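Local coordinates for competence/damage-inducible protein CinA (Agrobacterium tumefaciens, PDB 2A9S) that is of unknown function but belongs to the competence/damage-inducible CinA family and may, like related members, act as a nicotinamide-nucleotide amidase, at residues E12-I17 against G41-I46; L126-R131 against L159-A164. All blocks are in the same frame, centred on the assembly; numbering follows the deposited sequence.

Overall arrangement
Both interactions lie in one alpha/beta domain. Interaction 1 joins helix 8-24 to the short helix 38-43 and the turn after it. Interaction 2 joins strand 123-130 of the mixed sheet to helix 147-167, closer to the centre of the chain. All its touching residues are buried. Interaction 1 is mostly buried too, but Arg15 brings an exposed, charged edge, and its turn is reached by the second subunit. Neither contact has a hydrogen bond between its segments. Interaction 1 rests on branched side chains, an alanine and a guanidinium, whereas interaction 2 rests largely on a methionine. The two meet where Leu13, Arg16 and Ile17 pack on Ile163.

Interaction 1 of 2, residues E12-I17 against G41-I46; sequences ELARRI and GALTEI
Ala14, Arg15 and Ile17 pack against Leu43 and Ile46. In this alpha/beta fold, helix 8-24 packs on the short helix 38-43 and on the type I beta turn from Leu43 to Ile46. Ala14 sits in the middle, with its CB pointed at the other segment. The small side chain lets the backbones come close, and Ala14 CB lies 3.5 Å from Ala42 O. That carbonyl oxygen also accepts a hydrogen bond from Glu45 N. On one flank Ile17 and Leu43 meet at about a right angle. Both Ile17 CG2 and Ile17 CD1 touch Leu43 CD2, the nearer being CG2 at 3.9 Å. On the other flank Ile46 lies between Ala14 and Arg15, with Ile46 CG1 3.8 Å from Ala14 CB. Arg15 has CG anti to its N (chi1 -163°) and a bend at chi3 (-60°), which folds the guanidinium over Ile46. A salt bridge from Arg15 NH1 to Glu11 holds its charged end. The turn also faces the second subunit, where Arg151 of that chain pairs with Glu45. Ile46 CD1 covers one face of the Arg15 guanidinium near its rim, 3.5 Å from NH1.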
ATOM      1  N   GLU A  12       0.397  18.008   4.446  1.00 18.02           N
ATOM      2  CA  GLU A  12       1.331  19.084   4.008  1.00 17.92           C
ATOM      3  C   GLU A  12       2.611  18.490   3.410  1.00 16.09           C
ATOM      4  O   GLU A  12       3.081  18.925   2.329  1.00 15.10           O
ATOM      5  CB  GLU A  12       1.685  20.035   5.185  1.00 18.78           C
ATOM      6  CG  GLU A  12       2.446  21.327   4.795  1.00 20.94           C
ATOM      7  CD  GLU A  12       2.872  22.287   5.972  1.00 22.80           C
ATOM      8  OE1 GLU A  12       3.130  21.850   7.151  1.00 28.79           O
ATOM      9  OE2 GLU A  12       2.998  23.518   5.687  1.00 27.29           O
ATOM     10  N   LEU A  13       3.184  17.496   4.098  1.00 13.93           N
ATOM     11  CA  LEU A  13       4.437  16.891   3.621  1.00 12.95           C
ATOM     12  C   LEU A  13       4.219  16.166   2.274  1.00 12.85           C
ATOM     13  O   LEU A  13       5.027  16.323   1.348  1.00 11.05           O
ATOM     14  CB  LEU A  13       5.061  15.953   4.670  1.00 12.85           C
ATOM     15  CG  LEU A  13       5.665  16.564   5.955  1.00 13.06           C
ATOM     16  CD1 LEU A  13       5.778  15.433   6.996  1.00 12.33           C
ATOM     17  CD2 LEU A  13       7.015  17.214   5.701  1.00 14.94           C
ATOM     18  N   ALA A  14       3.139  15.386   2.181  1.00 12.25           N
ATOM     19  CA  ALA A  14       2.794  14.696   0.943  1.00 12.74           C
ATOM     20  C   ALA A  14       2.612  15.715  -0.193  1.00 13.29           C
ATOM     21  O   ALA A  14       3.125  15.534  -1.319  1.00 11.72           O
ATOM     22  CB  ALA A  14       1.525  13.825   1.151  1.00 13.50           C
ATOM     23  N   ARG A  15       1.935  16.818   0.126  1.00 13.06           N
ATOM     24  CA  ARG A  15       1.674  17.860  -0.874  1.00 13.80           C
ATOM     25  C   ARG A  15       2.995  18.452  -1.348  1.00 13.38           C
ATOM     26  O   ARG A  15       3.142  18.684  -2.544  1.00 12.33           O
ATOM     27  CB  ARG A  15       0.795  18.978  -0.295  1.00 14.83           C
ATOM     28  CG  ARG A  15       0.155  19.869  -1.396  1.00 15.85           C
ATOM     29  CD  ARG A  15      -1.007  20.694  -0.867  1.00 18.51           C
ATOM     30  NE  ARG A  15      -2.094  19.857  -0.330  1.00 25.42           N
ATOM     31  CZ  ARG A  15      -2.992  19.198  -1.070  1.00 29.21           C
ATOM     32  NH1 ARG A  15      -3.931  18.469  -0.474  1.00 31.59           N
ATOM     33  NH2 ARG A  15      -2.972  19.258  -2.396  1.00 28.82           N
ATOM     34  N   ARG A  16       3.952  18.660  -0.423  1.00 12.12           N
ATOM     35  CA  ARG A  16       5.273  19.215  -0.759  1.00 12.57           C
ATOM     36  C   ARG A  16       6.012  18.282  -1.736  1.00 11.57           C
ATOM     37  O   ARG A  16       6.575  18.723  -2.745  1.00 11.13           O
ATOM     38  CB  ARG A  16       6.110  19.496   0.499  1.00 12.91           C
ATOM     39  CG  ARG A  16       7.574  19.723   0.159  1.00 17.38           C
ATOM     40  CD  ARG A  16       8.311  20.537   1.190  1.00 23.18           C
ATOM     41  NE  ARG A  16       9.679  20.792   0.732  1.00 27.42           N
ATOM     42  CZ  ARG A  16      10.668  21.167   1.544  1.00 29.71           C
ATOM     43  NH1 ARG A  16      10.434  21.316   2.841  1.00 29.31           N
ATOM     44  NH2 ARG A  16      11.891  21.369   1.065  1.00 31.45           N
ATOM     45  N   ILE A  17       5.951  16.985  -1.465  1.00 10.96           N
ATOM     46  CA  ILE A  17       6.620  16.006  -2.314  1.00 11.61           C
ATOM     47  C   ILE A  17       6.028  16.034  -3.738  1.00 11.68           C
ATOM     48  O   ILE A  17       6.780  16.076  -4.723  1.00 11.65           O
ATOM     49  CB  ILE A  17       6.553  14.603  -1.700  1.00 11.07           C
ATOM     50  CG1 ILE A  17       7.437  14.565  -0.421  1.00 10.14           C
ATOM     51  CG2 ILE A  17       6.988  13.550  -2.711  1.00 12.22           C
ATOM     52  CD1 ILE A  17       7.085  13.381   0.519  1.00 11.57           C
ATOM     53  N   GLY A  41      -0.563   5.601   0.681  1.00  7.99           N
ATOM     54  CA  GLY A  41      -1.901   6.159   0.932  1.00  9.36           C
ATOM     55  C   GLY A  41      -1.835   7.681   1.110  1.00  9.52           C
ATOM     56  O   GLY A  41      -2.570   8.444   0.477  1.00  9.87           O
ATOM     57  N   ALA A  42      -0.920   8.120   1.964  1.00  9.92           N
ATOM     58  CA  ALA A  42      -0.729   9.539   2.217  1.00 10.15           C
ATOM     59  C   ALA A  42      -0.311  10.309   0.960  1.00 10.27           C
ATOM     60  O   ALA A  42      -0.881  11.339   0.664  1.00 10.80           O
ATOM     61  CB  ALA A  42       0.236   9.771   3.373  1.00 10.12           C
ATOM     62  N   LEU A  43       0.656   9.798   0.213  1.00  8.96           N
ATOM     63  CA  LEU A  43       1.081  10.460  -1.029  1.00  9.84           C
ATOM     64  C   LEU A  43      -0.058  10.583  -2.048  1.00 10.31           C
ATOM     65  O   LEU A  43      -0.177  11.606  -2.754  1.00 10.52           O
ATOM     66  CB  LEU A  43       2.236   9.702  -1.659  1.00  9.88           C
ATOM     67  CG  LEU A  43       3.548   9.887  -0.886  1.00 11.18           C
ATOM     68  CD1 LEU A  43       4.479   8.754  -1.284  1.00 12.32           C
ATOM     69  CD2 LEU A  43       4.206  11.252  -1.204  1.00 12.62           C
ATOM     70  N   THR A  44      -0.917   9.557  -2.101  1.00  9.34           N
ATOM     71  CA  THR A  44      -1.938   9.529  -3.144  1.00  9.86           C
ATOM     72  C   THR A  44      -3.218  10.248  -2.687  1.00 10.34           C
ATOM     73  O   THR A  44      -4.195  10.314  -3.427  1.00 11.02           O
ATOM     74  CB  THR A  44      -2.225   8.119  -3.637  1.00 10.56           C
ATOM     75  OG1 THR A  44      -2.622   7.304  -2.543  1.00  9.49           O
ATOM     76  CG2 THR A  44      -0.968   7.475  -4.264  1.00 11.62           C
ATOM     77  N   GLU A  45      -3.208  10.822  -1.482  1.00 10.98           N
ATOM     78  CA  GLU A  45      -4.265  11.783  -1.100  1.00 12.06           C
ATOM     79  C   GLU A  45      -4.207  13.091  -1.941  1.00 13.00           C
ATOM     80  O   GLU A  45      -5.209  13.802  -2.084  1.00 14.12           O
ATOM     81  CB  GLU A  45      -4.176  12.101   0.398  1.00 12.12           C
ATOM     82  CG  GLU A  45      -4.798  11.001   1.271  1.00 15.00           C
ATOM     83  CD  GLU A  45      -6.330  10.931   1.095  1.00 19.39           C
ATOM     84  OE1 GLU A  45      -7.067  11.865   1.561  1.00 19.87           O
ATOM     85  OE2 GLU A  45      -6.789   9.928   0.521  1.00 20.39           O
ATOM     86  N   ILE A  46      -3.043  13.369  -2.518  1.00 12.69           N
ATOM     87  CA  ILE A  46      -2.782  14.603  -3.241  1.00 13.52           C
ATOM     88  C   ILE A  46      -3.154  14.527  -4.733  1.00 13.75           C
ATOM     89  O   ILE A  46      -2.671  13.650  -5.475  1.00 13.54           O
ATOM     90  CB  ILE A  46      -1.300  14.987  -3.074  1.00 12.73           C
ATOM     91  CG1 ILE A  46      -0.881  14.930  -1.580  1.00 13.88           C
ATOM     92  CG2 ILE A  46      -0.975  16.312  -3.806  1.00 14.24           C
ATOM     93  CD1 ILE A  46      -1.627  15.851  -0.668  1.00 13.61           C
TER

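Interaction 2 of 2, residues L126-R131 against L159-A164; sequences LATKAR and LEMLIA
Of the hydrogen bonds inside the two segments, the shortest runs from Ala164 N to Glu160 O, at 3.0 Å; across the contact Met161 meets Leu126 and Thr128 without any hydrogen bond. Met161 carries most of the packing. Its CG stands anti to its own carbonyl carbon (chi1 -67°), and the chain then runs extended from the helix towards the strand. The sulfur passes alongside Leu126, with Met161 SD 3.5 Å from Leu126 CB and somewhat farther from its CD2. A bend at chi3 (65°) turns the terminal methyl onto the strand backbone. There Met161 CE lies over the face of the peptide between Leu126 and Ala127, 3.6 Å from Leu126 O. Thr128, two residues on, is the next side chain on the face towards the helix. Its methyl, CG2, points at the base of the methionine and lies 3.7 Å from Met161 CB. The same methyl reaches Leu162 more loosely, at 4.4 Å from CD2. Thr128 OG1 is buried with no hydrogen-bond partner in the model; Met161 O is 4.1 Å from it, too far to bond. Strands 102-108 and 135-141 flank the strand, and His138 also touches Met161. The axes of segments 126-130 and 159-164 come within 8.7 Å of each other and run in roughly the same direction, 27° apart. Helix 84-96 packs on the other face of the strand, so the arrangement is that of a three-layer alpha/beta/alpha sandwich.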
ATOM      1  N   LEU A 126      13.936   3.187   8.998  1.00 10.24           N
ATOM      2  CA  LEU A 126      13.520   3.799   7.732  1.00 10.94           C
ATOM      3  C   LEU A 126      14.758   3.999   6.880  1.00 12.53           C
ATOM      4  O   LEU A 126      15.837   4.388   7.387  1.00 12.02           O
ATOM      5  CB  LEU A 126      12.808   5.148   7.942  1.00 12.05           C
ATOM      6  CG  LEU A 126      11.559   5.203   8.821  1.00 12.16           C
ATOM      7  CD1 LEU A 126      11.947   5.450  10.288  1.00 11.75           C
ATOM      8  CD2 LEU A 126      10.629   6.288   8.323  1.00 14.31           C
ATOM      9  N   ALA A 127      14.599   3.768   5.574  1.00 12.22           N
ATOM     10  CA  ALA A 127      15.719   3.968   4.639  1.00 12.76           C
ATOM     11  C   ALA A 127      15.150   4.554   3.361  1.00 13.71           C
ATOM     12  O   ALA A 127      14.080   4.139   2.895  1.00 12.60           O
ATOM     13  CB  ALA A 127      16.439   2.662   4.358  1.00 13.12           C
ATOM     14  N   THR A 128      15.864   5.520   2.796  1.00 15.65           N
ATOM     15  CA  THR A 128      15.539   6.009   1.458  1.00 16.16           C
ATOM     16  C   THR A 128      16.758   5.859   0.553  1.00 16.16           C
ATOM     17  O   THR A 128      17.896   6.099   0.997  1.00 15.89           O
ATOM     18  CB  THR A 128      15.079   7.475   1.474  1.00 17.44           C
ATOM     19  OG1 THR A 128      16.089   8.283   2.099  1.00 20.78           O
ATOM     20  CG2 THR A 128      13.785   7.632   2.251  1.00 19.09           C
ATOM     21  N   LYS A 129      16.538   5.466  -0.701  1.00 15.81           N
ATOM     22  CA  LYS A 129      17.656   5.332  -1.650  1.00 15.92           C
ATOM     23  C   LYS A 129      17.374   6.036  -2.984  1.00 17.18           C
ATOM     24  O   LYS A 129      16.227   6.134  -3.407  1.00 15.36           O
ATOM     25  CB  LYS A 129      18.012   3.867  -1.848  1.00 16.05           C
ATOM     26  CG  LYS A 129      19.280   3.638  -2.679  1.00 18.36           C
ATOM     27  CD  LYS A 129      19.695   2.194  -2.688  1.00 21.14           C
ATOM     28  CE  LYS A 129      20.990   2.065  -3.492  1.00 22.33           C
ATOM     29  NZ  LYS A 129      21.600   0.726  -3.303  1.00 25.41           N
ATOM     30  N   ALA A 130      18.426   6.588  -3.595  1.00 17.55           N
ATOM     31  CA  ALA A 130      18.337   7.246  -4.910  1.00 19.04           C
ATOM     32  C   ALA A 130      19.156   6.446  -5.916  1.00 19.71           C
ATOM     33  O   ALA A 130      20.045   5.695  -5.532  1.00 19.46           O
ATOM     34  CB  ALA A 130      18.873   8.646  -4.838  1.00 18.90           C
ATOM     35  N   ARG A 131      18.837   6.606  -7.196  1.00 22.13           N
ATOM     36  CA  ARG A 131      19.529   5.902  -8.287  1.00 24.97           C
ATOM     37  C   ARG A 131      21.053   6.120  -8.322  1.00 26.50           C
ATOM     38  O   ARG A 131      21.795   5.247  -8.789  1.00 26.48           O
ATOM     39  CB  ARG A 131      18.934   6.314  -9.638  1.00 25.35           C
ATOM     40  CG  ARG A 131      17.499   5.895  -9.869  1.00 25.89           C
ATOM     41  CD  ARG A 131      17.435   4.445 -10.272  1.00 27.84           C
ATOM     42  NE  ARG A 131      16.053   4.015 -10.462  1.00 26.82           N
ATOM     43  CZ  ARG A 131      15.673   2.825 -10.921  1.00 26.76           C
ATOM     44  NH1 ARG A 131      16.569   1.922 -11.317  1.00 25.06           N
ATOM     45  NH2 ARG A 131      14.376   2.557 -11.019  1.00 24.19           N
ATOM     46  N   LEU A 159       8.060  10.596   4.923  1.00 11.48           N
ATOM     47  CA  LEU A 159       7.863  11.733   4.010  1.00 11.51           C
ATOM     48  C   LEU A 159       8.960  12.787   4.179  1.00 12.35           C
ATOM     49  O   LEU A 159       9.486  13.291   3.177  1.00 12.86           O
ATOM     50  CB  LEU A 159       6.453  12.324   4.171  1.00 11.32           C
ATOM     51  CG  LEU A 159       5.300  11.323   3.864  1.00 10.39           C
ATOM     52  CD1 LEU A 159       3.981  12.061   3.977  1.00 11.15           C
ATOM     53  CD2 LEU A 159       5.411  10.615   2.483  1.00 11.03           C
ATOM     54  N   GLU A 160       9.336  13.066   5.428  1.00 11.94           N
ATOM     55  CA  GLU A 160      10.477  13.947   5.742  1.00 14.16           C
ATOM     56  C   GLU A 160      11.755  13.496   5.045  1.00 13.63           C
ATOM     57  O   GLU A 160      12.474  14.311   4.436  1.00 15.00           O
ATOM     58  CB  GLU A 160      10.693  14.026   7.262  1.00 13.43           C
ATOM     59  CG  GLU A 160       9.567  14.798   7.957  1.00 16.16           C
ATOM     60  CD  GLU A 160       9.633  14.691   9.484  1.00 15.75           C
ATOM     61  OE1 GLU A 160      10.411  13.851  10.008  1.00 17.56           O
ATOM     62  OE2 GLU A 160       8.908  15.455  10.158  1.00 18.98           O
ATOM     63  N   MET A 161      12.014  12.192   5.085  1.00 13.52           N
ATOM     64  CA  MET A 161      13.189  11.612   4.450  1.00 14.07           C
ATOM     65  C   MET A 161      13.190  11.684   2.927  1.00 14.95           C
ATOM     66  O   MET A 161      14.251  11.934   2.328  1.00 15.88           O
ATOM     67  CB  MET A 161      13.401  10.171   4.915  1.00 14.51           C
ATOM     68  CG  MET A 161      13.774  10.070   6.389  1.00 12.45           C
ATOM     69  SD  MET A 161      13.754   8.365   6.982  1.00 10.70           S
ATOM     70  CE  MET A 161      15.081   7.613   6.023  1.00 14.78           C
ATOM     71  N   LEU A 162      12.043  11.441   2.287  1.00 14.93           N
ATOM     72  CA  LEU A 162      11.938  11.629   0.831  1.00 15.42           C
ATOM     73  C   LEU A 162      12.323  13.062   0.444  1.00 16.90           C
ATOM     74  O   LEU A 162      13.094  13.284  -0.515  1.00 16.90           O
ATOM     75  CB  LEU A 162      10.530  11.308   0.330  1.00 14.42           C
ATOM     76  CG  LEU A 162      10.244   9.820   0.171  1.00 13.89           C
ATOM     77  CD1 LEU A 162       8.732   9.627  -0.197  1.00 13.68           C
ATOM     78  CD2 LEU A 162      11.154   9.229  -0.893  1.00 12.05           C
ATOM     79  N   ILE A 163      11.790  14.030   1.179  1.00 17.07           N
ATOM     80  CA  ILE A 163      12.145  15.435   0.943  1.00 18.79           C
ATOM     81  C   ILE A 163      13.646  15.648   1.092  1.00 19.75           C
ATOM     82  O   ILE A 163      14.271  16.254   0.214  1.00 19.74           O
ATOM     83  CB  ILE A 163      11.356  16.394   1.850  1.00 18.40           C
ATOM     84  CG1 ILE A 163       9.878  16.327   1.483  1.00 19.09           C
ATOM     85  CG2 ILE A 163      11.909  17.862   1.733  1.00 18.46           C
ATOM     86  CD1 ILE A 163       8.897  16.790   2.580  1.00 20.16           C
ATOM     87  N   ALA A 164      14.231  15.115   2.169  1.00 20.14           N
ATOM     88  CA  ALA A 164      15.665  15.270   2.430  1.00 20.49           C
ATOM     89  C   ALA A 164      16.531  14.624   1.355  1.00 21.79           C
ATOM     90  O   ALA A 164      17.551  15.209   0.928  1.00 21.54           O
ATOM     91  CB  ALA A 164      16.022  14.716   3.803  1.00 20.32           C
TER